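Local structure of tyrocidine synthase 2 (Brevibacillus parabrevis, 6TA8) at residues N56-L61 / L159-H164; P237-T242 / L441-K446; K246-R251 / S412-R417. The protein belongs to the nonribosomal peptide synthetases and is represented here by a domain of the condensation family, an alpha/beta fold of two lobes. All blocks are in the same frame, centred on the assembly; numbering follows the deposited sequence.

How the contacts relate
Going from the N terminus, contact 1 comes first: the chain leaves strand 56-63 and returns 98 residues later in strand 155-163, pairing two strands of one mixed sheet. That loop is complete before the other two begin. Contact 2 then opens at 237-242 and closes only at 441-446, where the chain enters helix 445-466. Contact 3 falls wholly within this span, its 246-251 meeting 412-417 at the start of strand 250-256, the edge of the second mixed sheet. Contacts 2 and 3 touch through Leu441 and His249, whereas contacts 1 and 3 come within about 7 Å at their nearest atoms. Contacts 1 and 2 lie about 30 Å apart between centres.

Contact 1 (N56-L61 / L159-H164); sequences NQAVML and LVAIHH
Asn56 and His163 begin an antiparallel beta ladder joining strands 56-63 and 155-163 inside the mixed sheet of one lobe. Strand 155-163 ends here, and His163 and His164 start the HHxxxDG signature of condensation domains. Asn56 lays CB against Ile162 O (3.2 Å), while its OD1 reaches His163 CD2 at 3.4 Å, with amide and imidazole planes 50° apart. The ND2 end bonds Gln134 O, and His163 NE2 bonds Arg52 O.

Gln57 exchanges two nearly straight backbone bonds with Ile162. Its side chain, extended beyond CG, stands off the sheet on the Val59 side and brings its amide over one face of the His164 ring, the planes 28° apart. CG stands above the ring centre, 4.0 Å from the centroid, as a CH-pi contact. OE1 has a weak bond from Trp172 NE1; His164 bonds Val167 O through ND1 and its ring also stacks with Trp322.

Ala58 faces the other way and meets Ala161 in a non-hydrogen-bonded pair, CB to CB 3.8 Å. Its CA also sends a C-H toward Val160 O at 3.2 Å, and helix 122-134 packs over this face through Gln134. Val59 returns to the Gln57 side, where Trp172 and Phe176 of helix 169-187 lie against it. Its N bonds Val160 O at 3.2 Å, the donor tilted 33° from the carbonyl plane, while Val160 N answers to Val59 O more directly. Met60 starts out with CG anti to N, then bends at chi2 and chi3, which swings its thioether over to Leu159. There SD lies 3.8 Å from Leu159 CB, and CE rests beside Leu159 CD1.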
ATOM      1  N   ASN A  56      -4.605   0.836   9.812  1.00 35.86           N
ATOM      2  CA  ASN A  56      -5.068   1.894   8.928  1.00 37.30           C
ATOM      3  C   ASN A  56      -3.927   2.444   8.077  1.00 34.99           C
ATOM      4  O   ASN A  56      -2.773   2.022   8.179  1.00 39.26           O
ATOM      5  CB  ASN A  56      -5.704   3.032   9.736  1.00 35.90           C
ATOM      6  CG  ASN A  56      -6.461   2.537  10.952  1.00 41.82           C
ATOM      7  OD1 ASN A  56      -7.088   1.478  10.923  1.00 48.77           O
ATOM      8  ND2 ASN A  56      -6.410   3.308  12.031  1.00 42.77           N
ATOM      9  N   GLN A  57      -4.289   3.392   7.217  1.00 27.52           N
ATOM     10  CA  GLN A  57      -3.362   4.275   6.526  1.00 35.30           C
ATOM     11  C   GLN A  57      -3.831   5.702   6.762  1.00 38.14           C
ATOM     12  O   GLN A  57      -5.037   5.967   6.784  1.00 40.32           O
ATOM     13  CB  GLN A  57      -3.299   3.974   5.020  1.00 43.43           C
ATOM     14  CG  GLN A  57      -2.469   2.752   4.658  1.00 40.29           C
ATOM     15  CD  GLN A  57      -2.391   2.524   3.161  1.00 50.69           C
ATOM     16  OE1 GLN A  57      -3.213   3.034   2.399  1.00 47.03           O
ATOM     17  NE2 GLN A  57      -1.398   1.752   2.732  1.00 44.33           N
ATOM     18  N   ALA A  58      -2.886   6.620   6.950  1.00 34.54           N
ATOM     19  CA  ALA A  58      -3.247   7.983   7.309  1.00 43.19           C
ATOM     20  C   ALA A  58      -2.245   8.964   6.722  1.00 42.49           C
ATOM     21  O   ALA A  58      -1.084   8.623   6.477  1.00 33.49           O
ATOM     22  CB  ALA A  58      -3.323   8.156   8.832  1.00 40.09           C
ATOM     23  N   VAL A  59      -2.716  10.191   6.493  1.00 38.49           N
ATOM     24  CA  VAL A  59      -1.879  11.296   6.051  1.00 39.93           C
ATOM     25  C   VAL A  59      -2.187  12.508   6.920  1.00 48.44           C
ATOM     26  O   VAL A  59      -3.312  12.684   7.401  1.00 46.39           O
ATOM     27  CB  VAL A  59      -2.083  11.631   4.553  1.00 44.89           C
ATOM     28  CG1 VAL A  59      -1.767  10.423   3.680  1.00 49.52           C
ATOM     29  CG2 VAL A  59      -3.501  12.126   4.289  1.00 39.46           C
ATOM     30  N   MET A  60      -1.174  13.343   7.130  1.00 52.27           N
ATOM     31  CA  MET A  60      -1.300  14.564   7.915  1.00 51.50           C
ATOM     32  C   MET A  60      -1.051  15.752   6.998  1.00 63.31           C
ATOM     33  O   MET A  60       0.054  15.905   6.466  1.00 67.25           O
ATOM     34  CB  MET A  60      -0.320  14.567   9.092  1.00 49.55           C
ATOM     35  CG  MET A  60      -0.384  15.811   9.966  1.00 55.64           C
ATOM     36  SD  MET A  60      -1.758  15.797  11.135  1.00 51.82           S
ATOM     37  CE  MET A  60      -1.219  14.530  12.279  1.00 40.59           C
ATOM     38  N   LEU A  61      -2.075  16.575   6.803  1.00 61.26           N
ATOM     39  CA  LEU A  61      -1.990  17.738   5.933  1.00 55.83           C
ATOM     40  C   LEU A  61      -1.768  19.003   6.755  1.00 61.45           C
ATOM     41  O   LEU A  61      -1.936  19.025   7.976  1.00 66.55           O
ATOM     42  CB  LEU A  61      -3.256  17.864   5.082  1.00 59.31           C
ATOM     43  CG  LEU A  61      -3.673  16.600   4.329  1.00 59.02           C
ATOM     44  CD1 LEU A  61      -4.966  16.828   3.564  1.00 56.98           C
ATOM     45  CD2 LEU A  61      -2.564  16.145   3.392  1.00 59.90           C
ATOM     46  N   LEU A 159      -5.488  15.703  10.103  1.00 48.75           N
ATOM     47  CA  LEU A 159      -5.208  14.275  10.064  1.00 38.70           C
ATOM     48  C   LEU A 159      -6.393  13.544   9.449  1.00 47.39           C
ATOM     49  O   LEU A 159      -7.545  13.803   9.813  1.00 54.29           O
ATOM     50  CB  LEU A 159      -4.928  13.738  11.469  1.00 45.14           C
ATOM     51  CG  LEU A 159      -4.802  12.221  11.619  1.00 42.77           C
ATOM     52  CD1 LEU A 159      -3.598  11.700  10.848  1.00 42.48           C
ATOM     53  CD2 LEU A 159      -4.709  11.836  13.085  1.00 40.21           C
ATOM     54  N   VAL A 160      -6.110  12.638   8.516  1.00 43.40           N
ATOM     55  CA  VAL A 160      -7.131  11.849   7.831  1.00 43.71           C
ATOM     56  C   VAL A 160      -6.705  10.390   7.931  1.00 46.45           C
ATOM     57  O   VAL A 160      -5.821   9.943   7.192  1.00 48.78           O
ATOM     58  CB  VAL A 160      -7.319  12.270   6.370  1.00 43.31           C
ATOM     59  CG1 VAL A 160      -8.384  11.412   5.706  1.00 44.02           C
ATOM     60  CG2 VAL A 160      -7.684  13.746   6.280  1.00 46.66           C
ATOM     61  N   ALA A 161      -7.329   9.644   8.839  1.00 45.20           N
ATOM     62  CA  ALA A 161      -7.016   8.239   9.062  1.00 38.86           C
ATOM     63  C   ALA A 161      -8.175   7.377   8.583  1.00 34.40           C
ATOM     64  O   ALA A 161      -9.325   7.602   8.974  1.00 38.68           O
ATOM     65  CB  ALA A 161      -6.729   7.967  10.540  1.00 42.59           C
ATOM     66  N   ILE A 162      -7.871   6.399   7.734  1.00 41.98           N
ATOM     67  CA  ILE A 162      -8.868   5.502   7.164  1.00 37.96           C
ATOM     68  C   ILE A 162      -8.372   4.071   7.306  1.00 39.82           C
ATOM     69  O   ILE A 162      -7.195   3.787   7.057  1.00 39.39           O
ATOM     70  CB  ILE A 162      -9.154   5.827   5.682  1.00 32.44           C
ATOM     71  CG1 ILE A 162      -9.457   7.315   5.502  1.00 35.75           C
ATOM     72  CG2 ILE A 162     -10.310   4.989   5.165  1.00 32.72           C
ATOM     73  CD1 ILE A 162      -9.689   7.713   4.067  1.00 41.16           C
ATOM     74  N   HIS A 163      -9.271   3.174   7.705  1.00 32.51           N
ATOM     75  CA  HIS A 163      -8.925   1.762   7.804  1.00 35.54           C
ATOM     76  C   HIS A 163      -8.480   1.231   6.447  1.00 36.58           C
ATOM     77  O   HIS A 163      -9.058   1.564   5.410  1.00 44.55           O
ATOM     78  CB  HIS A 163     -10.119   0.959   8.321  1.00 36.86           C
ATOM     79  CG  HIS A 163      -9.750  -0.377   8.886  1.00 39.15           C
ATOM     80  ND1 HIS A 163      -9.612  -1.504   8.104  1.00 28.41           N
ATOM     81  CD2 HIS A 163      -9.491  -0.766  10.157  1.00 28.44           C
ATOM     82  CE1 HIS A 163      -9.284  -2.529   8.869  1.00 38.33           C
ATOM     83  NE2 HIS A 163      -9.204  -2.110  10.119  1.00 42.02           N
ATOM     84  N   HIS A 164      -7.442   0.392   6.462  1.00 34.10           N
ATOM     85  CA  HIS A 164      -6.822  -0.088   5.232  1.00 38.57           C
ATOM     86  C   HIS A 164      -7.747  -0.960   4.390  1.00 39.24           C
ATOM     87  O   HIS A 164      -7.398  -1.275   3.248  1.00 33.11           O
ATOM     88  CB  HIS A 164      -5.549  -0.866   5.566  1.00 35.77           C
ATOM     89  CG  HIS A 164      -4.543  -0.888   4.457  1.00 44.07           C
ATOM     90  ND1 HIS A 164      -4.858  -0.551   3.158  1.00 34.19           N
ATOM     91  CD2 HIS A 164      -3.227  -1.207   4.454  1.00 40.44           C
ATOM     92  CE1 HIS A 164      -3.779  -0.659   2.403  1.00 36.87           C
ATOM     93  NE2 HIS A 164      -2.776  -1.056   3.165  1.00 43.52           N
TER

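Contact 2 (P237-T242 / L441-K446)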
ATOM      1  N   PRO A 237      18.595 -15.349   7.147  1.00 50.67           N
ATOM      2  CA  PRO A 237      19.146 -15.390   8.508  1.00 47.80           C
ATOM      3  C   PRO A 237      18.656 -14.229   9.361  1.00 52.86           C
ATOM      4  O   PRO A 237      18.549 -13.094   8.896  1.00 59.08           O
ATOM      5  CB  PRO A 237      20.664 -15.313   8.279  1.00 50.88           C
ATOM      6  CG  PRO A 237      20.827 -14.714   6.915  1.00 55.46           C
ATOM      7  CD  PRO A 237      19.648 -15.225   6.125  1.00 51.68           C
ATOM      8  N   THR A 238      18.372 -14.520  10.629  1.00 54.44           N
ATOM      9  CA  THR A 238      18.033 -13.497  11.606  1.00 50.21           C
ATOM     10  C   THR A 238      19.069 -13.477  12.724  1.00 46.31           C
ATOM     11  O   THR A 238      19.718 -14.487  13.009  1.00 52.80           O
ATOM     12  CB  THR A 238      16.634 -13.714  12.204  1.00 47.55           C
ATOM     13  OG1 THR A 238      16.611 -14.924  12.972  1.00 44.10           O
ATOM     14  CG2 THR A 238      15.591 -13.793  11.104  1.00 52.67           C
ATOM     15  N   ASP A 239      19.222 -12.311  13.358  1.00 50.42           N
ATOM     16  CA  ASP A 239      20.137 -12.218  14.491  1.00 50.64           C
ATOM     17  C   ASP A 239      19.634 -13.047  15.666  1.00 46.43           C
ATOM     18  O   ASP A 239      20.428 -13.680  16.371  1.00 45.11           O
ATOM     19  CB  ASP A 239      20.329 -10.760  14.906  1.00 51.90           C
ATOM     20  CG  ASP A 239      21.121  -9.962  13.889  1.00 50.86           C
ATOM     21  OD1 ASP A 239      22.028 -10.538  13.253  1.00 53.36           O
ATOM     22  OD2 ASP A 239      20.837  -8.757  13.728  1.00 56.58           O
ATOM     23  N   PHE A 240      18.321 -13.063  15.886  1.00 44.01           N
ATOM     24  CA  PHE A 240      17.724 -13.820  16.975  1.00 43.50           C
ATOM     25  C   PHE A 240      16.485 -14.548  16.470  1.00 47.13           C
ATOM     26  O   PHE A 240      15.943 -14.237  15.408  1.00 41.23           O
ATOM     27  CB  PHE A 240      17.345 -12.919  18.158  1.00 44.10           C
ATOM     28  CG  PHE A 240      18.246 -11.732  18.330  1.00 44.71           C
ATOM     29  CD1 PHE A 240      19.536 -11.889  18.808  1.00 46.28           C
ATOM     30  CD2 PHE A 240      17.802 -10.458  18.020  1.00 43.58           C
ATOM     31  CE1 PHE A 240      20.368 -10.800  18.966  1.00 46.23           C
ATOM     32  CE2 PHE A 240      18.629  -9.363  18.179  1.00 41.24           C
ATOM     33  CZ  PHE A 240      19.915  -9.536  18.653  1.00 44.74           C
ATOM     34  N   VAL A 241      16.046 -15.524  17.258  1.00 57.39           N
ATOM     35  CA  VAL A 241      14.812 -16.261  17.014  1.00 51.40           C
ATOM     36  C   VAL A 241      13.808 -15.863  18.087  1.00 64.07           C
ATOM     37  O   VAL A 241      14.152 -15.788  19.273  1.00 65.29           O
ATOM     38  CB  VAL A 241      15.053 -17.784  17.014  1.00 57.74           C
ATOM     39  CG1 VAL A 241      13.766 -18.539  17.319  1.00 57.23           C
ATOM     40  CG2 VAL A 241      15.634 -18.230  15.681  1.00 62.25           C
ATOM     41  N   THR A 242      12.573 -15.594  17.672  1.00 61.19           N
ATOM     42  CA  THR A 242      11.540 -15.193  18.614  1.00 55.58           C
ATOM     43  C   THR A 242      10.183 -15.667  18.115  1.00 57.81           C
ATOM     44  O   THR A 242       9.981 -15.897  16.920  1.00 59.84           O
ATOM     45  CB  THR A 242      11.523 -13.673  18.825  1.00 52.03           C
ATOM     46  OG1 THR A 242      10.593 -13.342  19.863  1.00 54.30           O
ATOM     47  CG2 THR A 242      11.114 -12.961  17.545  1.00 51.82           C
ATOM     48  N   LEU A 441      13.378  -7.585  18.000  1.00 43.16           N
ATOM     49  CA  LEU A 441      13.618  -8.873  18.639  1.00 37.18           C
ATOM     50  C   LEU A 441      14.208  -9.901  17.684  1.00 45.34           C
ATOM     51  O   LEU A 441      14.530 -11.014  18.118  1.00 48.01           O
ATOM     52  CB  LEU A 441      12.320  -9.415  19.244  1.00 38.29           C
ATOM     53  CG  LEU A 441      11.383  -8.422  19.937  1.00 47.94           C
ATOM     54  CD1 LEU A 441      10.231  -9.170  20.585  1.00 51.08           C
ATOM     55  CD2 LEU A 441      12.121  -7.578  20.967  1.00 47.49           C
ATOM     56  N   GLN A 442      14.359  -9.560  16.408  1.00 51.06           N
ATOM     57  CA  GLN A 442      14.972 -10.442  15.425  1.00 48.04           C
ATOM     58  C   GLN A 442      16.246  -9.883  14.817  1.00 47.56           C
ATOM     59  O   GLN A 442      17.119 -10.663  14.429  1.00 52.41           O
ATOM     60  CB  GLN A 442      13.983 -10.751  14.291  1.00 42.53           C
ATOM     61  CG  GLN A 442      12.886 -11.722  14.673  1.00 44.27           C
ATOM     62  CD  GLN A 442      11.812 -11.834  13.611  1.00 46.36           C
ATOM     63  OE1 GLN A 442      11.448 -10.845  12.973  1.00 50.46           O
ATOM     64  NE2 GLN A 442      11.298 -13.042  13.415  1.00 43.36           N
ATOM     65  N   TYR A 443      16.379  -8.562  14.727  1.00 47.95           N
ATOM     66  CA  TYR A 443      17.545  -7.931  14.128  1.00 46.79           C
ATOM     67  C   TYR A 443      18.005  -6.768  14.984  1.00 48.96           C
ATOM     68  O   TYR A 443      17.188  -6.040  15.552  1.00 48.94           O
ATOM     69  CB  TYR A 443      17.250  -7.404  12.726  1.00 49.89           C
ATOM     70  CG  TYR A 443      17.096  -8.486  11.710  1.00 50.87           C
ATOM     71  CD1 TYR A 443      18.205  -9.151  11.206  1.00 54.89           C
ATOM     72  CD2 TYR A 443      15.842  -8.849  11.254  1.00 52.24           C
ATOM     73  CE1 TYR A 443      18.062 -10.148  10.273  1.00 50.40           C
ATOM     74  CE2 TYR A 443      15.691  -9.840  10.325  1.00 51.29           C
ATOM     75  CZ  TYR A 443      16.801 -10.485   9.839  1.00 52.50           C
ATOM     76  OH  TYR A 443      16.631 -11.475   8.916  1.00 51.18           O
ATOM     77  N   GLU A 444      19.317  -6.595  15.060  1.00 52.14           N
ATOM     78  CA  GLU A 444      19.893  -5.371  15.583  1.00 54.37           C
ATOM     79  C   GLU A 444      20.011  -4.359  14.452  1.00 50.26           C
ATOM     80  O   GLU A 444      20.199  -4.724  13.288  1.00 50.54           O
ATOM     81  CB  GLU A 444      21.260  -5.638  16.215  1.00 51.31           C
ATOM     82  CG  GLU A 444      21.192  -6.517  17.455  1.00 58.80           C
ATOM     83  CD  GLU A 444      22.560  -6.899  17.985  1.00 72.03           C
ATOM     84  OE1 GLU A 444      23.451  -7.208  17.167  1.00 77.19           O
ATOM     85  OE2 GLU A 444      22.742  -6.896  19.221  1.00 59.71           O
ATOM     86  N   GLU A 445      19.885  -3.077  14.804  1.00 49.70           N
ATOM     87  CA  GLU A 445      19.886  -2.020  13.797  1.00 51.94           C
ATOM     88  C   GLU A 445      21.146  -2.031  12.941  1.00 52.87           C
ATOM     89  O   GLU A 445      21.131  -1.500  11.825  1.00 50.03           O
ATOM     90  CB  GLU A 445      19.727  -0.654  14.465  1.00 50.17           C
ATOM     91  CG  GLU A 445      19.176   0.421  13.543  1.00 52.21           C
ATOM     92  CD  GLU A 445      19.413   1.821  14.068  1.00 64.27           C
ATOM     93  OE1 GLU A 445      20.565   2.297  13.998  1.00 75.92           O
ATOM     94  OE2 GLU A 445      18.444   2.448  14.549  1.00 72.24           O
ATOM     95  N   LYS A 446      22.230  -2.629  13.436  1.00 54.23           N
ATOM     96  CA  LYS A 446      23.468  -2.702  12.670  1.00 51.11           C
ATOM     97  C   LYS A 446      23.367  -3.732  11.551  1.00 51.14           C
ATOM     98  O   LYS A 446      23.909  -3.523  10.460  1.00 49.53           O
ATOM     99  CB  LYS A 446      24.641  -3.030  13.597  1.00 49.38           C
ATOM    100  CG  LYS A 446      25.238  -1.831  14.340  1.00 59.17           C
ATOM    101  CD  LYS A 446      24.248  -1.192  15.309  1.00 62.32           C
ATOM    102  CE  LYS A 446      23.710  -2.203  16.312  1.00 57.21           C
ATOM    103  NZ  LYS A 446      22.378  -1.799  16.846  1.00 58.54           N
TER
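Asp239 and Glu444 meet where an irregular loop, 237-242, packs on the turn that leads into helix 445-466, with Glu444 at the N-cap position. The tight side is built round Asp239 and Tyr443. Asp239 OD2 offers its anti lone pair to Glu444 N at 3.0 Å, a fairly straight bond, and also bonds Thr447 OG1 in the first turn of the helix. One carboxylate oxygen thus ties the loop to the helix start, where its charge probably suits the helix dipole. Tyr443 donates its hydroxyl to Pro237 O over a short 2.5 Å, from above the carbonyl plane. Thr238 CG2 packs against that hydroxyl at 3.4 Å. Between these, Gln442 O receives Phe240 N at 3.1 Å and, weakly, Asp239 N. Thr242 belongs to the packed part too, setting its methyl CG2 on Gln442 CG at 3.6 Å.

The solvent side is that of Phe240 and Glu444. The Phe240 ring has Asp239 CB over the centre of one face and Leu441 O at its edge. Glu444 comes to the rim as well, its carboxylate nearly perpendicular to the ring and its CG 3.5 Å from Phe240 CZ.

Contact 3 (K246-R251 / S412-R417); sequences KQKHTR and SPESER
Gln247 and Lys248 bring their backbone N-H groups to the carbonyls of 412-417. Gln247 N approaches Ser415 O at 2.6 Å, though the poor angle makes this bond weak, and Lys248 N bonds Pro413 O at 3.0 Å. Beside them Gln247 CB presses on Ser412 O (3.2 Å). On the solvent side Glu414 faces two lysines. Its OE2 takes a weak bond from Lys248 NZ at 3.3 Å within a salt bridge, and its OE1 makes a long one to Lys246 NZ. Lys246 runs alongside Glu414, pointing the same way, while Lys248 comes in at a slant. Glu414 points away from the lysines at its root; the bend at chi2 (-74°) folds its carboxylate back toward them, one oxygen to each, where their charges would probably stabilise the carboxylate.

Behind this shell lies a type I beta turn, Ser412 to Ser415, closed by Ser415 N to Ser412 O, which directs the Pro413 and Ser415 carbonyls to a short 3-10 segment just before edge strand 250-256. The turn belongs to the excursion that leaves strand 383-390, pairs strand 401-402 with the other lobe's sheet and comes back to strand 421-428, consistent with the crossover called the latch in condensation domains. It is fixed on that far side by Ser412 OG to Asp51 and by Glu416 to Thr50.

Where strand 250-256 begins, Arg417, bent at chi3, sends NH1 to Thr250 OG1 at 3.3 Å, the hydroxyl lying 20° out of the guanidinium plane. NH2 bonds Leu420 O weakly. Thr250 OG1 itself donates to Gln247 OE1 at 2.8 Å, from above the amide plane, so the hydroxyl links arginine to glutamine. Back at the turn, Ser415 OG is buried without a polar partner in the model.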
ATOM      1  N   LYS A 246       4.723  -9.180  17.602  1.00 55.15           N
ATOM      2  CA  LYS A 246       3.878  -8.024  17.859  1.00 45.08           C
ATOM      3  C   LYS A 246       4.463  -6.771  17.216  1.00 45.85           C
ATOM      4  O   LYS A 246       5.677  -6.641  17.039  1.00 48.90           O
ATOM      5  CB  LYS A 246       3.702  -7.813  19.363  1.00 54.28           C
ATOM      6  CG  LYS A 246       2.746  -8.801  20.014  1.00 58.04           C
ATOM      7  CD  LYS A 246       2.372  -8.370  21.424  1.00 51.49           C
ATOM      8  CE  LYS A 246       3.583  -8.357  22.341  1.00 63.32           C
ATOM      9  NZ  LYS A 246       3.223  -7.960  23.731  1.00 62.24           N
ATOM     10  N   GLN A 247       3.575  -5.840  16.861  1.00 48.92           N
ATOM     11  CA  GLN A 247       3.990  -4.641  16.142  1.00 43.77           C
ATOM     12  C   GLN A 247       4.716  -3.641  17.033  1.00 50.55           C
ATOM     13  O   GLN A 247       5.382  -2.740  16.512  1.00 47.23           O
ATOM     14  CB  GLN A 247       2.775  -3.973  15.497  1.00 41.64           C
ATOM     15  CG  GLN A 247       3.105  -3.092  14.305  1.00 54.75           C
ATOM     16  CD  GLN A 247       3.419  -3.892  13.057  1.00 47.76           C
ATOM     17  OE1 GLN A 247       4.513  -3.794  12.501  1.00 51.93           O
ATOM     18  NE2 GLN A 247       2.456  -4.688  12.607  1.00 37.50           N
ATOM     19  N   LYS A 248       4.605  -3.772  18.358  1.00 43.93           N
ATOM     20  CA  LYS A 248       5.255  -2.819  19.250  1.00 43.37           C
ATOM     21  C   LYS A 248       6.773  -2.860  19.137  1.00 44.30           C
ATOM     22  O   LYS A 248       7.434  -1.864  19.450  1.00 41.18           O
ATOM     23  CB  LYS A 248       4.831  -3.080  20.697  1.00 50.06           C
ATOM     24  CG  LYS A 248       5.171  -4.471  21.206  1.00 54.78           C
ATOM     25  CD  LYS A 248       4.818  -4.619  22.676  1.00 54.40           C
ATOM     26  CE  LYS A 248       3.341  -4.353  22.918  1.00 64.33           C
ATOM     27  NZ  LYS A 248       3.016  -4.303  24.371  1.00 69.69           N
ATOM     28  N   HIS A 249       7.338  -3.978  18.688  1.00 48.49           N
ATOM     29  CA  HIS A 249       8.779  -4.121  18.530  1.00 45.64           C
ATOM     30  C   HIS A 249       9.261  -3.748  17.134  1.00 43.52           C
ATOM     31  O   HIS A 249      10.412  -4.037  16.792  1.00 44.67           O
ATOM     32  CB  HIS A 249       9.203  -5.555  18.857  1.00 41.79           C
ATOM     33  CG  HIS A 249       8.671  -6.059  20.162  1.00 45.86           C
ATOM     34  ND1 HIS A 249       9.244  -5.738  21.373  1.00 47.64           N
ATOM     35  CD2 HIS A 249       7.619  -6.862  20.445  1.00 52.57           C
ATOM     36  CE1 HIS A 249       8.569  -6.321  22.347  1.00 47.45           C
ATOM     37  NE2 HIS A 249       7.576  -7.009  21.810  1.00 53.83           N
ATOM     38  N   THR A 250       8.415  -3.114  16.326  1.00 42.59           N
ATOM     39  CA  THR A 250       8.773  -2.788  14.954  1.00 45.86           C
ATOM     40  C   THR A 250       9.550  -1.478  14.902  1.00 44.02           C
ATOM     41  O   THR A 250       9.107  -0.460  15.442  1.00 47.52           O
ATOM     42  CB  THR A 250       7.522  -2.692  14.082  1.00 43.49           C
ATOM     43  OG1 THR A 250       6.980  -4.003  13.874  1.00 43.46           O
ATOM     44  CG2 THR A 250       7.853  -2.068  12.735  1.00 39.17           C
ATOM     45  N   ARG A 251      10.708  -1.509  14.248  1.00 44.66           N
ATOM     46  CA  ARG A 251      11.516  -0.324  14.013  1.00 46.29           C
ATOM     47  C   ARG A 251      11.764  -0.170  12.519  1.00 47.54           C
ATOM     48  O   ARG A 251      11.688  -1.133  11.753  1.00 51.26           O
ATOM     49  CB  ARG A 251      12.850  -0.395  14.768  1.00 46.51           C
ATOM     50  CG  ARG A 251      12.705  -0.518  16.275  1.00 40.64           C
ATOM     51  CD  ARG A 251      11.995   0.689  16.864  1.00 39.26           C
ATOM     52  NE  ARG A 251      12.008   0.671  18.324  1.00 38.55           N
ATOM     53  CZ  ARG A 251      11.023   0.188  19.075  1.00 40.98           C
ATOM     54  NH1 ARG A 251       9.938  -0.319  18.504  1.00 47.89           N
ATOM     55  NH2 ARG A 251      11.120   0.213  20.396  1.00 44.60           N
ATOM     56  N   SER A 412      -2.028  -1.784  15.506  1.00 54.69           N
ATOM     57  CA  SER A 412      -2.125  -1.962  16.945  1.00 49.34           C
ATOM     58  C   SER A 412      -0.780  -2.430  17.499  1.00 50.48           C
ATOM     59  O   SER A 412      -0.068  -3.187  16.834  1.00 51.56           O
ATOM     60  CB  SER A 412      -3.213  -2.975  17.294  1.00 53.38           C
ATOM     61  OG  SER A 412      -3.366  -3.101  18.697  1.00 55.58           O
ATOM     62  N   PRO A 413      -0.400  -1.982  18.698  1.00 55.98           N
ATOM     63  CA  PRO A 413       0.857  -2.473  19.287  1.00 54.05           C
ATOM     64  C   PRO A 413       0.878  -3.979  19.476  1.00 54.65           C
ATOM     65  O   PRO A 413       1.960  -4.580  19.474  1.00 54.54           O
ATOM     66  CB  PRO A 413       0.927  -1.730  20.629  1.00 53.10           C
ATOM     67  CG  PRO A 413       0.078  -0.516  20.436  1.00 51.31           C
ATOM     68  CD  PRO A 413      -1.033  -0.941  19.524  1.00 51.85           C
ATOM     69  N   GLU A 414      -0.286  -4.607  19.636  1.00 54.18           N
ATOM     70  CA  GLU A 414      -0.383  -6.053  19.767  1.00 52.72           C
ATOM     71  C   GLU A 414      -0.541  -6.765  18.429  1.00 48.91           C
ATOM     72  O   GLU A 414      -0.553  -8.000  18.404  1.00 52.39           O
ATOM     73  CB  GLU A 414      -1.562  -6.423  20.674  1.00 55.70           C
ATOM     74  CG  GLU A 414      -1.735  -5.509  21.877  1.00 57.49           C
ATOM     75  CD  GLU A 414      -0.693  -5.754  22.949  1.00 54.41           C
ATOM     76  OE1 GLU A 414      -0.386  -6.934  23.224  1.00 52.51           O
ATOM     77  OE2 GLU A 414      -0.181  -4.766  23.518  1.00 62.38           O
ATOM     78  N   SER A 415      -0.663  -6.025  17.330  1.00 48.33           N
ATOM     79  CA  SER A 415      -0.863  -6.641  16.025  1.00 52.89           C
ATOM     80  C   SER A 415       0.367  -7.440  15.611  1.00 50.17           C
ATOM     81  O   SER A 415       1.506  -7.021  15.835  1.00 52.21           O
ATOM     82  CB  SER A 415      -1.176  -5.576  14.975  1.00 49.28           C
ATOM     83  OG  SER A 415      -1.444  -6.164  13.715  1.00 55.45           O
ATOM     84  N   GLU A 416       0.130  -8.594  14.994  1.00 54.47           N
ATOM     85  CA  GLU A 416       1.207  -9.504  14.633  1.00 53.34           C
ATOM     86  C   GLU A 416       1.827  -9.113  13.298  1.00 48.67           C
ATOM     87  O   GLU A 416       1.127  -8.721  12.360  1.00 48.90           O
ATOM     88  CB  GLU A 416       0.687 -10.939  14.565  1.00 49.35           C
ATOM     89  CG  GLU A 416       0.131 -11.470  15.880  1.00 54.47           C
ATOM     90  CD  GLU A 416      -1.307 -11.048  16.126  1.00 51.79           C
ATOM     91  OE1 GLU A 416      -1.879 -10.341  15.270  1.00 46.20           O
ATOM     92  OE2 GLU A 416      -1.864 -11.426  17.177  1.00 59.64           O
ATOM     93  N   ARG A 417       3.150  -9.224  13.219  1.00 49.11           N
ATOM     94  CA  ARG A 417       3.858  -8.976  11.972  1.00 50.40           C
ATOM     95  C   ARG A 417       3.699 -10.168  11.037  1.00 49.49           C
ATOM     96  O   ARG A 417       3.728 -11.323  11.470  1.00 52.16           O
ATOM     97  CB  ARG A 417       5.341  -8.714  12.237  1.00 48.02           C
ATOM     98  CG  ARG A 417       5.633  -7.371  12.886  1.00 51.46           C
ATOM     99  CD  ARG A 417       7.119  -7.206  13.169  1.00 49.69           C
ATOM    100  NE  ARG A 417       7.936  -7.548  12.008  1.00 43.73           N
ATOM    101  CZ  ARG A 417       8.248  -6.698  11.036  1.00 47.22           C
ATOM    102  NH1 ARG A 417       7.810  -5.447  11.081  1.00 45.15           N
ATOM    103  NH2 ARG A 417       8.998  -7.096  10.018  1.00 46.08           N
TER